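Subclass B3 metallo-beta-lactamase (Sphingobium indicum, PDB 7LUU) probably hydrolyses the beta-lactam ring of antibiotics at a two-zinc centre, as a subclass B3 metallo-beta-lactamase. Local coordinates at residues I220-S225 with I264-D269; G92-A97 with P123-A128; G86-D91 with I115-S120; K159-F164 with G199-S204. All blocks are in the same frame, centred on the assembly; numbering follows the deposited sequence.

Contact 1. Residues I220-S225 with I264-D269. With ZN (zinc ion), chain C.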
loop_
_atom_site.group_PDB
_atom_site.type_symbol
_atom_site.label_atom_id
_atom_site.label_comp_id
_atom_site.label_asym_id
_atom_site.label_seq_id
_atom_site.Cartn_x
_atom_site.Cartn_y
_atom_site.Cartn_z
ATOM N N ILE A 220 -8.685 11.230 -4.066
ATOM C CA ILE A 220 -7.576 10.771 -3.230
ATOM C C ILE A 220 -6.910 9.583 -3.932
ATOM O O ILE A 220 -7.579 8.679 -4.483
ATOM C CB ILE A 220 -8.081 10.338 -1.836
ATOM C CG1 ILE A 220 -8.783 11.556 -1.159
ATOM C CG2 ILE A 220 -6.935 9.869 -0.997
ATOM C CD1 ILE A 220 -9.276 11.161 0.299
ATOM N N VAL A 221 -5.577 9.537 -3.867
ATOM C CA VAL A 221 -4.821 8.416 -4.385
ATOM C C VAL A 221 -3.989 7.855 -3.240
ATOM O O VAL A 221 -3.191 8.592 -2.661
ATOM C CB VAL A 221 -3.875 8.879 -5.506
ATOM C CG1 VAL A 221 -2.976 7.709 -5.991
ATOM C CG2 VAL A 221 -4.745 9.367 -6.675
ATOM N N PHE A 222 -4.106 6.533 -2.980
ATOM C CA PHE A 222 -3.216 5.854 -2.040
ATOM C C PHE A 222 -2.260 5.078 -2.910
ATOM O O PHE A 222 -2.655 4.056 -3.513
ATOM C CB PHE A 222 -4.025 4.953 -1.100
ATOM C CG PHE A 222 -3.191 4.389 0.074
ATOM C CD1 PHE A 222 -2.108 3.574 -0.182
ATOM C CD2 PHE A 222 -3.472 4.757 1.412
ATOM C CE1 PHE A 222 -1.384 3.028 0.849
ATOM C CE2 PHE A 222 -2.754 4.196 2.460
ATOM C CZ PHE A 222 -1.701 3.343 2.189
ATOM N N ALA A 223 -1.033 5.604 -3.050
ATOM C CA ALA A 223 -0.053 5.089 -4.036
ATOM C C ALA A 223 0.783 3.991 -3.431
ATOM O O ALA A 223 1.268 4.119 -2.304
ATOM C CB ALA A 223 0.886 6.238 -4.493
ATOM N N SER A 224 0.912 2.870 -4.160
ATOM C CA SER A 224 1.918 1.896 -3.761
ATOM C C SER A 224 3.303 2.493 -3.896
ATOM O O SER A 224 3.519 3.481 -4.629
ATOM C CB SER A 224 1.866 0.634 -4.631
ATOM O OG SER A 224 2.385 0.954 -5.954
ATOM N N SER A 225 4.224 1.955 -3.087
ATOM C CA SER A 225 5.631 2.252 -3.335
ATOM C C SER A 225 5.969 2.060 -4.796
ATOM O O SER A 225 5.571 1.078 -5.414
ATOM C CB SER A 225 6.492 1.352 -2.481
ATOM O OG SER A 225 7.883 1.617 -2.764
ATOM N N ILE A 264 -1.549 10.001 -0.864
ATOM C CA ILE A 264 -1.043 9.297 0.333
ATOM C C ILE A 264 -0.070 8.260 -0.177
ATOM O O ILE A 264 -0.471 7.401 -0.957
ATOM C CB ILE A 264 -2.176 8.599 1.099
ATOM C CG1 ILE A 264 -3.198 9.612 1.622
ATOM C CG2 ILE A 264 -1.569 7.785 2.298
ATOM C CD1 ILE A 264 -4.553 8.961 1.967
ATOM N N SER A 265 1.206 8.337 0.235
ATOM C CA SER A 265 2.228 7.357 -0.221
ATOM C C SER A 265 2.357 6.238 0.826
ATOM O O SER A 265 2.437 6.528 2.011
ATOM C CB SER A 265 3.575 8.127 -0.349
ATOM O OG SER A 265 4.637 7.211 -0.519
ATOM N N ALA A 266 2.416 4.967 0.397
ATOM C CA ALA A 266 2.582 3.847 1.356
ATOM C C ALA A 266 3.706 4.097 2.383
ATOM O O ALA A 266 3.506 3.912 3.587
ATOM C CB ALA A 266 2.889 2.565 0.597
ATOM N N HIS A 267 4.892 4.535 1.943
ATOM C CA HIS A 267 5.851 5.142 2.867
ATOM C C HIS A 267 5.657 6.654 2.767
ATOM O O HIS A 267 6.024 7.228 1.734
ATOM C CB HIS A 267 7.283 4.782 2.415
ATOM C CG HIS A 267 7.627 3.336 2.631
ATOM N ND1 HIS A 267 8.143 2.879 3.834
ATOM C CD2 HIS A 267 7.476 2.253 1.847
ATOM C CE1 HIS A 267 8.336 1.580 3.753
ATOM N NE2 HIS A 267 7.900 1.157 2.573
ATOM N N PRO A 268 5.144 7.343 3.781
ATOM C CA PRO A 268 4.739 8.743 3.558
ATOM C C PRO A 268 5.935 9.656 3.272
ATOM O O PRO A 268 5.784 10.606 2.495
ATOM C CB PRO A 268 4.004 9.115 4.843
ATOM C CG PRO A 268 4.378 8.050 5.834
ATOM C CD PRO A 268 4.736 6.797 5.091
ATOM N N ASP A 269 7.119 9.296 3.719
ATOM C CA ASP A 269 8.284 10.157 3.435
ATOM C C ASP A 269 8.648 10.196 1.953
ATOM O O ASP A 269 9.284 11.167 1.485
ATOM C CB ASP A 269 9.471 9.690 4.252
ATOM C CG ASP A 269 9.651 8.145 4.246
ATOM O OD1 ASP A 269 8.747 7.347 4.753
ATOM O OD2 ASP A 269 10.753 7.751 3.755
HETATM ZN ZN ZN C . 7.656 -0.777 1.978
HETATM O O HOH W 1 8.299 -2.798 1.207
HETATM O O HOH W 2 7.627 -0.254 -0.026
#
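V221 O receives the backbone N-H of I264 at 2.8 Å, in a nearly straight bond (175°). I264 O in turn receives A223 N at 2.8 Å. I264 is thus held through both its N-H and its carbonyl by V221 and A223, the residues flanking F222, the pattern of parallel strands. One step further on, where the strand 262-265 has ended, A266 N still reaches A223 O at 3.1 Å, so the departing chain stays fastened to its neighbour. The hydroxyl of S265 bonds to H267 O at 2.6 Å from above the carbonyl plane, tying the serine to the backbone two residues on.

With CG anti to the backbone N (chi1 -170°), F222 lays its ring obliquely against I264, CD2 lying 3.7 Å from I264 CG2. The other branch of I264 ends in CD1, 3.9 Å from I220 CG2, so one branched residue serves two neighbours. A266, with only a methyl group, fits close to A223 O.

These strands are the two arms of the beta-alpha-beta unit 216-223, 242-257, 262-265. Just beyond its second strand, H267 NE2 binds zinc at 2.0 Å, a metallo-beta-lactamase ligand carried on a strand-end loop.

Contact 2. Residues G92-A97 with P123-A128. With ZN (zinc ion), chain C; ZN (zinc ion), chain B; SO4 (sulfate ion), chain D.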
loop_
_atom_site.group_PDB
_atom_site.type_symbol
_atom_site.label_atom_id
_atom_site.label_comp_id
_atom_site.label_asym_id
_atom_site.label_seq_id
_atom_site.Cartn_x
_atom_site.Cartn_y
_atom_site.Cartn_z
ATOM N N GLY A 92 -1.744 -2.762 6.088
ATOM C CA GLY A 92 -1.797 -3.303 7.452
ATOM C C GLY A 92 -0.484 -3.210 8.194
ATOM O O GLY A 92 -0.379 -3.789 9.281
ATOM N N ALA A 93 0.509 -2.495 7.674
ATOM C CA ALA A 93 1.815 -2.367 8.325
ATOM C C ALA A 93 2.377 -3.749 8.737
ATOM O O ALA A 93 2.194 -4.761 8.032
ATOM C CB ALA A 93 1.750 -1.348 9.492
ATOM N N LEU A 94 3.169 -3.761 9.834
ATOM C CA LEU A 94 3.840 -4.984 10.306
ATOM C C LEU A 94 2.889 -5.848 11.140
ATOM O O LEU A 94 1.823 -5.398 11.563
ATOM C CB LEU A 94 5.024 -4.592 11.178
ATOM C CG LEU A 94 6.158 -3.870 10.442
ATOM C CD1 LEU A 94 7.139 -3.396 11.542
ATOM C CD2 LEU A 94 6.874 -4.836 9.641
ATOM N N PRO A 95 3.225 -7.127 11.381
ATOM C CA PRO A 95 2.289 -7.955 12.165
ATOM C C PRO A 95 1.934 -7.343 13.531
ATOM O O PRO A 95 0.770 -7.369 13.965
ATOM C CB PRO A 95 3.050 -9.288 12.310
ATOM C CG PRO A 95 3.893 -9.331 10.961
ATOM C CD PRO A 95 4.392 -7.908 10.859
ATOM N N GLN A 96 2.931 -6.833 14.263
ATOM C CA GLN A 96 2.643 -6.291 15.576
ATOM C C GLN A 96 1.896 -4.966 15.507
ATOM O O GLN A 96 1.444 -4.497 16.553
ATOM C CB GLN A 96 3.962 -6.130 16.354
ATOM C CG GLN A 96 4.925 -5.064 15.775
ATOM C CD GLN A 96 5.986 -5.628 14.795
ATOM O OE1 GLN A 96 5.714 -6.515 13.963
ATOM N NE2 GLN A 96 7.199 -5.087 14.889
ATOM N N ALA A 97 1.700 -4.398 14.295
ATOM C CA ALA A 97 0.934 -3.164 14.176
ATOM C C ALA A 97 -0.551 -3.405 14.174
ATOM O O ALA A 97 -1.324 -2.450 14.333
ATOM C CB ALA A 97 1.270 -2.434 12.889
ATOM N N PRO A 123 2.673 -7.150 -1.465
ATOM C CA PRO A 123 2.763 -8.300 -0.564
ATOM C C PRO A 123 4.157 -8.391 0.079
ATOM O O PRO A 123 4.892 -9.368 -0.082
ATOM C CB PRO A 123 2.458 -9.479 -1.508
ATOM C CG PRO A 123 3.112 -9.052 -2.770
ATOM C CD PRO A 123 2.916 -7.538 -2.888
ATOM N N HIS A 124 4.555 -7.314 0.782
ATOM C CA HIS A 124 5.775 -7.294 1.558
ATOM C C HIS A 124 5.385 -7.055 3.009
ATOM O O HIS A 124 4.314 -6.466 3.290
ATOM C CB HIS A 124 6.681 -6.160 1.111
ATOM C CG HIS A 124 7.447 -6.462 -0.134
ATOM N ND1 HIS A 124 8.226 -5.513 -0.756
ATOM C CD2 HIS A 124 7.589 -7.616 -0.844
ATOM C CE1 HIS A 124 8.828 -6.083 -1.810
ATOM N NE2 HIS A 124 8.467 -7.353 -1.883
ATOM N N TYR A 125 6.223 -7.555 3.936
ATOM C CA TYR A 125 5.740 -7.593 5.319
ATOM C C TYR A 125 5.575 -6.212 5.981
ATOM O O TYR A 125 4.879 -6.130 7.005
ATOM C CB TYR A 125 6.676 -8.518 6.144
ATOM C CG TYR A 125 8.063 -7.957 6.429
ATOM C CD1 TYR A 125 8.229 -6.948 7.366
ATOM C CD2 TYR A 125 9.200 -8.459 5.789
ATOM C CE1 TYR A 125 9.444 -6.450 7.670
ATOM C CE2 TYR A 125 10.452 -7.976 6.108
ATOM C CZ TYR A 125 10.559 -6.953 7.026
ATOM O OH TYR A 125 11.804 -6.445 7.353
ATOM N N ASP A 126 6.151 -5.126 5.417
ATOM C CA ASP A 126 5.948 -3.821 6.040
ATOM C C ASP A 126 4.645 -3.177 5.588
ATOM O O ASP A 126 4.279 -2.126 6.116
ATOM C CB ASP A 126 7.147 -2.859 5.772
ATOM C CG ASP A 126 7.493 -2.708 4.265
ATOM O OD1 ASP A 126 7.391 -3.688 3.487
ATOM O OD2 ASP A 126 7.929 -1.595 3.879
ATOM N N HIS A 127 3.900 -3.798 4.644
ATOM C CA HIS A 127 2.575 -3.311 4.271
ATOM C C HIS A 127 1.518 -4.360 4.419
ATOM O O HIS A 127 0.370 -4.036 4.682
ATOM C CB HIS A 127 2.570 -2.792 2.793
ATOM C CG HIS A 127 3.721 -1.868 2.516
ATOM N ND1 HIS A 127 3.641 -0.515 2.787
ATOM C CD2 HIS A 127 4.988 -2.099 2.117
ATOM C CE1 HIS A 127 4.826 0.053 2.549
ATOM N NE2 HIS A 127 5.653 -0.888 2.133
ATOM N N ALA A 128 1.875 -5.629 4.265
ATOM C CA ALA A 128 0.891 -6.684 4.419
ATOM C C ALA A 128 1.028 -7.446 5.727
ATOM O O ALA A 128 0.218 -8.332 5.969
ATOM C CB ALA A 128 1.018 -7.678 3.243
HETATM ZN ZN ZN C . 7.656 -0.777 1.978
HETATM ZN ZN ZN B . 7.997 -3.505 -0.566
HETATM S S SO4 D . 14.572 -8.024 5.396
HETATM O O1 SO4 D . 15.418 -9.215 5.365
HETATM O O2 SO4 D . 15.349 -6.816 5.110
HETATM O O3 SO4 D . 13.566 -8.194 4.340
HETATM O O4 SO4 D . 13.941 -7.888 6.721
HETATM O O HOH W 3 1.652 -0.328 5.947
HETATM O O HOH W 1 8.299 -2.798 1.207
HETATM O O HOH W 2 7.627 -0.254 -0.026
#
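The Y125 ring takes L94 at its edge: L94 CD2 lies in the ring plane, 3.4 Å from Y125 CD1, a tight fit between two side chains that run side by side in the same direction. Elsewhere on the rim a sulfate approaches near the plane, and Y125 OH donates to its O4 at 2.7 Å; R51 binds the same ion, which probably came from the crystallisation liquor. Y125 CG sits between the backbone N and the carbonyl carbon (chi1 72°), and from there the phenol can line up with L94. The imidazoles of H124 and H127 both have water 1 in plane at their edges, because each ring aims a nitrogen at a zinc ion that this water bridges. H124 ND1 and H127 NE2 bind different zincs, and D126 OD2 joins H127 on its metal at 2.1 Å. Together with E122 they form an E-x-H-x-D-H variant of the family's H-x-H-x-D-H motif.

Behind the ligands the backbone is tied down: G92 N donates to H127 O at 2.8 Å, and A93 CA makes a C-H...O contact with D126 O at 3.3 Å.

The loop 92-97 follows strand 87-90 and leads into helix 98-107. Helix 49-55 flanks it, with A52 and W55 on L94, while L152 of helix 146-154 packs against P123 and A128.

Contact 3. Residues G86-D91 with I115-S120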
loop_
_atom_site.group_PDB
_atom_site.type_symbol
_atom_site.label_atom_id
_atom_site.label_comp_id
_atom_site.label_asym_id
_atom_site.label_seq_id
_atom_site.Cartn_x
_atom_site.Cartn_y
_atom_site.Cartn_z
ATOM N N GLY A 86 -20.119 0.416 5.765
ATOM C CA GLY A 86 -18.971 -0.329 6.226
ATOM C C GLY A 86 -17.703 0.459 5.990
ATOM O O GLY A 86 -17.687 1.478 5.292
ATOM N N LEU A 87 -16.634 -0.061 6.560
ATOM C CA LEU A 87 -15.342 0.637 6.532
ATOM C C LEU A 87 -14.397 -0.131 5.629
ATOM O O LEU A 87 -14.484 -1.364 5.498
ATOM C CB LEU A 87 -14.735 0.767 7.939
ATOM C CG LEU A 87 -15.731 1.347 8.985
ATOM C CD1 LEU A 87 -15.093 1.255 10.344
ATOM C CD2 LEU A 87 -16.052 2.822 8.693
ATOM N N VAL A 88 -13.449 0.600 5.051
ATOM C CA VAL A 88 -12.387 -0.029 4.241
ATOM C C VAL A 88 -11.037 0.425 4.791
ATOM O O VAL A 88 -10.813 1.632 4.962
ATOM C CB VAL A 88 -12.498 0.437 2.769
ATOM C CG1 VAL A 88 -11.391 -0.132 1.977
ATOM C CG2 VAL A 88 -13.830 -0.030 2.160
ATOM N N LEU A 89 -10.134 -0.512 5.036
ATOM C CA LEU A 89 -8.744 -0.182 5.393
ATOM C C LEU A 89 -7.877 -0.362 4.170
ATOM O O LEU A 89 -8.158 -1.245 3.361
ATOM C CB LEU A 89 -8.324 -1.186 6.469
ATOM C CG LEU A 89 -7.484 -0.885 7.666
ATOM C CD1 LEU A 89 -7.783 0.371 8.462
ATOM C CD2 LEU A 89 -7.715 -2.092 8.606
ATOM N N ILE A 90 -6.782 0.399 4.086
ATOM C CA ILE A 90 -5.757 0.241 3.077
ATOM C C ILE A 90 -4.452 -0.029 3.798
ATOM O O ILE A 90 -3.960 0.828 4.564
ATOM C CB ILE A 90 -5.630 1.483 2.173
ATOM C CG1 ILE A 90 -7.030 1.732 1.593
ATOM C CG2 ILE A 90 -4.595 1.107 1.064
ATOM C CD1 ILE A 90 -7.012 2.843 0.431
ATOM N N ASP A 91 -3.908 -1.227 3.532
ATOM C CA ASP A 91 -2.673 -1.801 4.097
ATOM C C ASP A 91 -2.788 -2.093 5.593
ATOM O O ASP A 91 -3.815 -1.826 6.258
ATOM C CB ASP A 91 -1.455 -0.909 3.756
ATOM C CG ASP A 91 -0.956 -1.164 2.327
ATOM O OD1 ASP A 91 -1.303 -2.212 1.724
ATOM O OD2 ASP A 91 -0.217 -0.341 1.816
ATOM N N ILE A 115 -15.262 -3.153 9.507
ATOM C CA ILE A 115 -14.341 -3.112 8.369
ATOM C C ILE A 115 -14.685 -4.293 7.470
ATOM O O ILE A 115 -14.634 -5.462 7.896
ATOM C CB ILE A 115 -12.869 -3.180 8.837
ATOM C CG1 ILE A 115 -12.537 -1.903 9.646
ATOM C CG2 ILE A 115 -11.929 -3.309 7.590
ATOM C CD1 ILE A 115 -11.237 -1.990 10.464
ATOM N N LYS A 116 -15.084 -3.981 6.248
ATOM C CA LYS A 116 -15.546 -4.977 5.300
ATOM C C LYS A 116 -14.440 -5.422 4.346
ATOM O O LYS A 116 -14.486 -6.538 3.835
ATOM C CB LYS A 116 -16.692 -4.383 4.464
ATOM C CG LYS A 116 -17.946 -4.100 5.364
ATOM C CD LYS A 116 -18.472 -5.398 6.025
ATOM C CE LYS A 116 -19.687 -5.352 7.116
ATOM N NZ LYS A 116 -19.422 -6.071 8.482
ATOM N N PHE A 117 -13.513 -4.535 4.040
ATOM C CA PHE A 117 -12.451 -4.839 3.072
ATOM C C PHE A 117 -11.147 -4.253 3.577
ATOM O O PHE A 117 -11.133 -3.163 4.156
ATOM C CB PHE A 117 -12.723 -4.241 1.677
ATOM C CG PHE A 117 -13.909 -4.852 0.994
ATOM C CD1 PHE A 117 -13.808 -6.115 0.420
ATOM C CD2 PHE A 117 -15.093 -4.169 0.937
ATOM C CE1 PHE A 117 -14.915 -6.691 -0.183
ATOM C CE2 PHE A 117 -16.216 -4.733 0.346
ATOM C CZ PHE A 117 -16.110 -6.014 -0.234
ATOM N N ILE A 118 -10.039 -4.947 3.284
ATOM C CA ILE A 118 -8.700 -4.430 3.513
ATOM C C ILE A 118 -8.016 -4.473 2.150
ATOM O O ILE A 118 -7.847 -5.561 1.556
ATOM C CB ILE A 118 -7.936 -5.275 4.559
ATOM C CG1 ILE A 118 -8.647 -5.255 5.937
ATOM C CG2 ILE A 118 -6.472 -4.743 4.707
ATOM C CD1 ILE A 118 -8.193 -6.503 6.790
ATOM N N LEU A 119 -7.657 -3.293 1.619
ATOM C CA LEU A 119 -6.979 -3.230 0.307
ATOM C C LEU A 119 -5.459 -3.349 0.516
ATOM O O LEU A 119 -4.925 -2.832 1.478
ATOM C CB LEU A 119 -7.313 -1.897 -0.408
ATOM C CG LEU A 119 -8.814 -1.534 -0.341
ATOM C CD1 LEU A 119 -8.966 -0.263 -1.210
ATOM C CD2 LEU A 119 -9.773 -2.605 -0.817
ATOM N N SER A 120 -4.757 -4.042 -0.380
ATOM C CA SER A 120 -3.310 -4.276 -0.221
ATOM C C SER A 120 -2.528 -3.659 -1.385
ATOM O O SER A 120 -2.779 -4.019 -2.539
ATOM C CB SER A 120 -3.041 -5.785 -0.132
ATOM O OG SER A 120 -1.642 -6.070 -0.161
HETATM O O HOH W 4 -0.271 -4.758 1.606
#
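L87 O accepts the N-H of K116 at 2.8 Å, in the carbonyl plane, and starts a run of four backbone bonds between the parallel strands 87-90 and 115-119. L89 uses both its polar atoms: its N donates to F117 O at 3.0 Å, and its O accepts L119 N at 2.7 Å. D91 N then closes the run on L119 O at 2.8 Å. V88 and I90 turn their backbones to the other side, bonding to I81 and A79, so the strand is satisfied from two neighbours.

The register slips by one residue between L87 and V88, a beta bulge around K116. It costs a bond: F117 N lies 3.6 Å from L87 O and, though buried, has no partner in the model. At the other end D91 O is also buried without one. G86 suits the bulge's approach, since its phi of 123° is awkward for any residue with a CB.

V88 CG1, anti to the backbone N (chi1 177°), meets L119 CG at 3.7 Å, while L89 and I115 pack on the opposite face. At the strands' C-terminal ends polarity returns: water 4 donates to D91 OD1 at 2.7 Å and accepts from S120 OG, and D91 OD2 bonds to T121.

The chemistry therefore changes between the apolar middle of two beta-alpha-beta strands and a polar end close to zinc ligand H127.

Contact 4. Residues K159-F164 with G199-S204. With ZN (zinc ion), chain B.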
loop_
_atom_site.group_PDB
_atom_site.type_symbol
_atom_site.label_atom_id
_atom_site.label_comp_id
_atom_site.label_asym_id
_atom_site.label_seq_id
_atom_site.Cartn_x
_atom_site.Cartn_y
_atom_site.Cartn_z
ATOM N N LYS A 159 9.199 -15.452 -6.969
ATOM C CA LYS A 159 10.504 -15.624 -7.620
ATOM C C LYS A 159 10.934 -14.406 -8.427
ATOM O O LYS A 159 12.155 -14.162 -8.550
ATOM C CB LYS A 159 10.482 -16.871 -8.510
ATOM C CG LYS A 159 10.527 -18.183 -7.648
ATOM C CD LYS A 159 10.450 -19.415 -8.529
ATOM C CE LYS A 159 10.301 -20.674 -7.683
ATOM N NZ LYS A 159 10.445 -21.876 -8.561
ATOM N N ASP A 160 9.987 -13.650 -9.017
ATOM C CA ASP A 160 10.361 -12.469 -9.791
ATOM C C ASP A 160 10.349 -11.190 -8.974
ATOM O O ASP A 160 10.480 -10.122 -9.546
ATOM C CB ASP A 160 9.473 -12.279 -11.040
ATOM C CG ASP A 160 7.999 -12.041 -10.738
ATOM O OD1 ASP A 160 7.558 -11.949 -9.537
ATOM O OD2 ASP A 160 7.249 -11.930 -11.747
ATOM N N ASP A 161 10.187 -11.273 -7.657
ATOM C CA ASP A 161 10.266 -10.090 -6.821
ATOM C C ASP A 161 11.714 -9.654 -6.751
ATOM O O ASP A 161 12.586 -10.506 -6.511
ATOM C CB ASP A 161 9.728 -10.491 -5.438
ATOM C CG ASP A 161 9.650 -9.357 -4.444
ATOM O OD1 ASP A 161 10.418 -8.405 -4.484
ATOM O OD2 ASP A 161 8.772 -9.489 -3.572
ATOM N N PRO A 162 12.018 -8.368 -6.988
ATOM C CA PRO A 162 13.422 -7.905 -6.858
ATOM C C PRO A 162 14.024 -8.216 -5.502
ATOM O O PRO A 162 15.238 -8.339 -5.400
ATOM C CB PRO A 162 13.329 -6.374 -7.071
ATOM C CG PRO A 162 12.103 -6.160 -8.011
ATOM C CD PRO A 162 11.131 -7.287 -7.466
ATOM N N GLN A 163 13.203 -8.388 -4.452
ATOM C CA GLN A 163 13.713 -8.666 -3.115
ATOM C C GLN A 163 13.591 -10.150 -2.756
ATOM O O GLN A 163 13.753 -10.501 -1.592
ATOM C CB GLN A 163 12.990 -7.810 -2.066
ATOM C CG GLN A 163 13.283 -6.322 -2.254
ATOM C CD GLN A 163 12.628 -5.459 -1.232
ATOM O OE1 GLN A 163 11.809 -4.554 -1.560
ATOM N NE2 GLN A 163 12.993 -5.681 0.011
ATOM N N PHE A 164 13.396 -11.026 -3.747
ATOM C CA PHE A 164 13.304 -12.478 -3.467
ATOM C C PHE A 164 14.458 -12.997 -2.593
ATOM O O PHE A 164 14.244 -13.773 -1.624
ATOM C CB PHE A 164 13.254 -13.215 -4.808
ATOM C CG PHE A 164 13.253 -14.697 -4.657
ATOM C CD1 PHE A 164 12.111 -15.350 -4.193
ATOM C CD2 PHE A 164 14.403 -15.482 -4.976
ATOM C CE1 PHE A 164 12.105 -16.738 -4.030
ATOM C CE2 PHE A 164 14.380 -16.866 -4.810
ATOM C CZ PHE A 164 13.226 -17.495 -4.358
ATOM N N GLY A 199 6.376 -2.525 -10.413
ATOM C CA GLY A 199 7.769 -2.110 -10.495
ATOM C C GLY A 199 8.476 -2.511 -9.213
ATOM O O GLY A 199 9.500 -3.180 -9.183
ATOM N N HIS A 200 7.955 -2.011 -8.090
ATOM C CA HIS A 200 8.537 -2.433 -6.816
ATOM C C HIS A 200 8.345 -3.928 -6.637
ATOM O O HIS A 200 9.277 -4.658 -6.221
ATOM C CB HIS A 200 7.863 -1.606 -5.711
ATOM C CG HIS A 200 8.338 -1.939 -4.332
ATOM N ND1 HIS A 200 9.569 -1.538 -3.845
ATOM C CD2 HIS A 200 7.746 -2.662 -3.348
ATOM C CE1 HIS A 200 9.718 -2.012 -2.608
ATOM N NE2 HIS A 200 8.620 -2.673 -2.283
ATOM N N THR A 201 7.133 -4.396 -6.967
ATOM C CA THR A 201 6.846 -5.820 -7.200
ATOM C C THR A 201 5.914 -5.879 -8.390
ATOM O O THR A 201 5.347 -4.867 -8.802
ATOM C CB THR A 201 6.167 -6.506 -6.008
ATOM O OG1 THR A 201 4.825 -6.022 -5.849
ATOM C CG2 THR A 201 6.927 -6.277 -4.682
ATOM N N MET A 202 5.707 -7.087 -8.918
ATOM C CA MET A 202 4.832 -7.153 -10.097
ATOM C C MET A 202 3.353 -6.897 -9.797
ATOM O O MET A 202 2.619 -6.453 -10.697
ATOM C CB MET A 202 4.995 -8.502 -10.791
ATOM C CG MET A 202 6.244 -8.598 -11.694
ATOM S SD MET A 202 6.419 -7.324 -12.943
ATOM C CE MET A 202 4.944 -7.656 -13.959
ATOM N N GLY A 203 2.906 -7.173 -8.587
ATOM C CA GLY A 203 1.525 -7.029 -8.178
ATOM C C GLY A 203 1.248 -5.767 -7.397
ATOM O O GLY A 203 0.141 -5.638 -6.850
ATOM N N SER A 204 2.199 -4.840 -7.331
ATOM C CA SER A 204 1.933 -3.594 -6.614
ATOM C C SER A 204 0.724 -2.872 -7.209
ATOM O O SER A 204 0.547 -2.821 -8.450
ATOM C CB SER A 204 3.163 -2.683 -6.683
ATOM O OG SER A 204 4.234 -3.255 -5.882
HETATM ZN ZN ZN B . 7.997 -3.505 -0.566
HETATM O O HOH W 5 6.883 -9.512 -8.061
HETATM O O HOH W 6 11.277 -4.222 -4.367
HETATM O O HOH W 1 8.299 -2.798 1.207
#
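Q163 brings its amide oxygen OE1 obliquely to the H200 ring, and the imidazole can be followed outward to see how. H200 CB lies 3.5 Å from S225 O. From there CG stands anti to the backbone N (chi1 179°), a torsion that accompanies a ring whose far nitrogen reaches the metal. ND1 hydrogen-bonds to the carbonyl of N227, which fixes the rotation of the ring. CE1, between the two nitrogens, has Q163 OE1 3.5 Å away, the amide plane turned 78° from the ring plane. Water 6 rests over one ring face toward the rim, close to Q163 OE1 and H200 O. H200 CD2 flanks the metal bond, 2.9 Å from the zinc ion, and NE2 completes the path by binding that zinc at 2.0 Å.

The loop 199-204 thus carries the third protein ligand of the metallo-beta-lactamase zinc that E122 and H124 also hold. G199 precedes the histidine with a phi of 147°, easy only for a residue without a CB.

Facing this loop, P162 sets CD 3.4 Å from H200 O; its rigid ring suits the second place of the type I turn D161-F164. D161 makes an Asx turn, OD1 accepting Q163 N at 2.8 Å from above the carboxylate plane. OD2 accepts from H157 and H124, and beside it comes the methyl CG2 of T201. Toward the partly exposed side D160 forms a salt bridge to R147, and water 5 links D160 OD1 to M202 N. The D160 and M202 side chains cross at about a right angle, with D160 OD2 3.5 Å from M202 CG.

How the contacts relate
Contacts 1, 2 and 4 converge on one two-zinc centre, the metals 3.7 Å apart from ZN to ZN and bridged by water 1. Contact 1 lends H267 to the zinc that contact 2 grips with D126 and H127, H267 NE2 lying 3.0 Å from D126 OD2. Contact 2 also shares the other zinc with contact 4, through H124 and H200; second-shell D161 OD2, 2.7 Å from H124 NE2, probably orients that ring. Contact 3 stands further back: its strand end leads to the ligand loop of contact 2, and I90 CG2 packs 3.7 Å from F222 CG of contact 1, joining the two sheets. Contacts 3 and 4, with centres about 23 Å apart, do not touch.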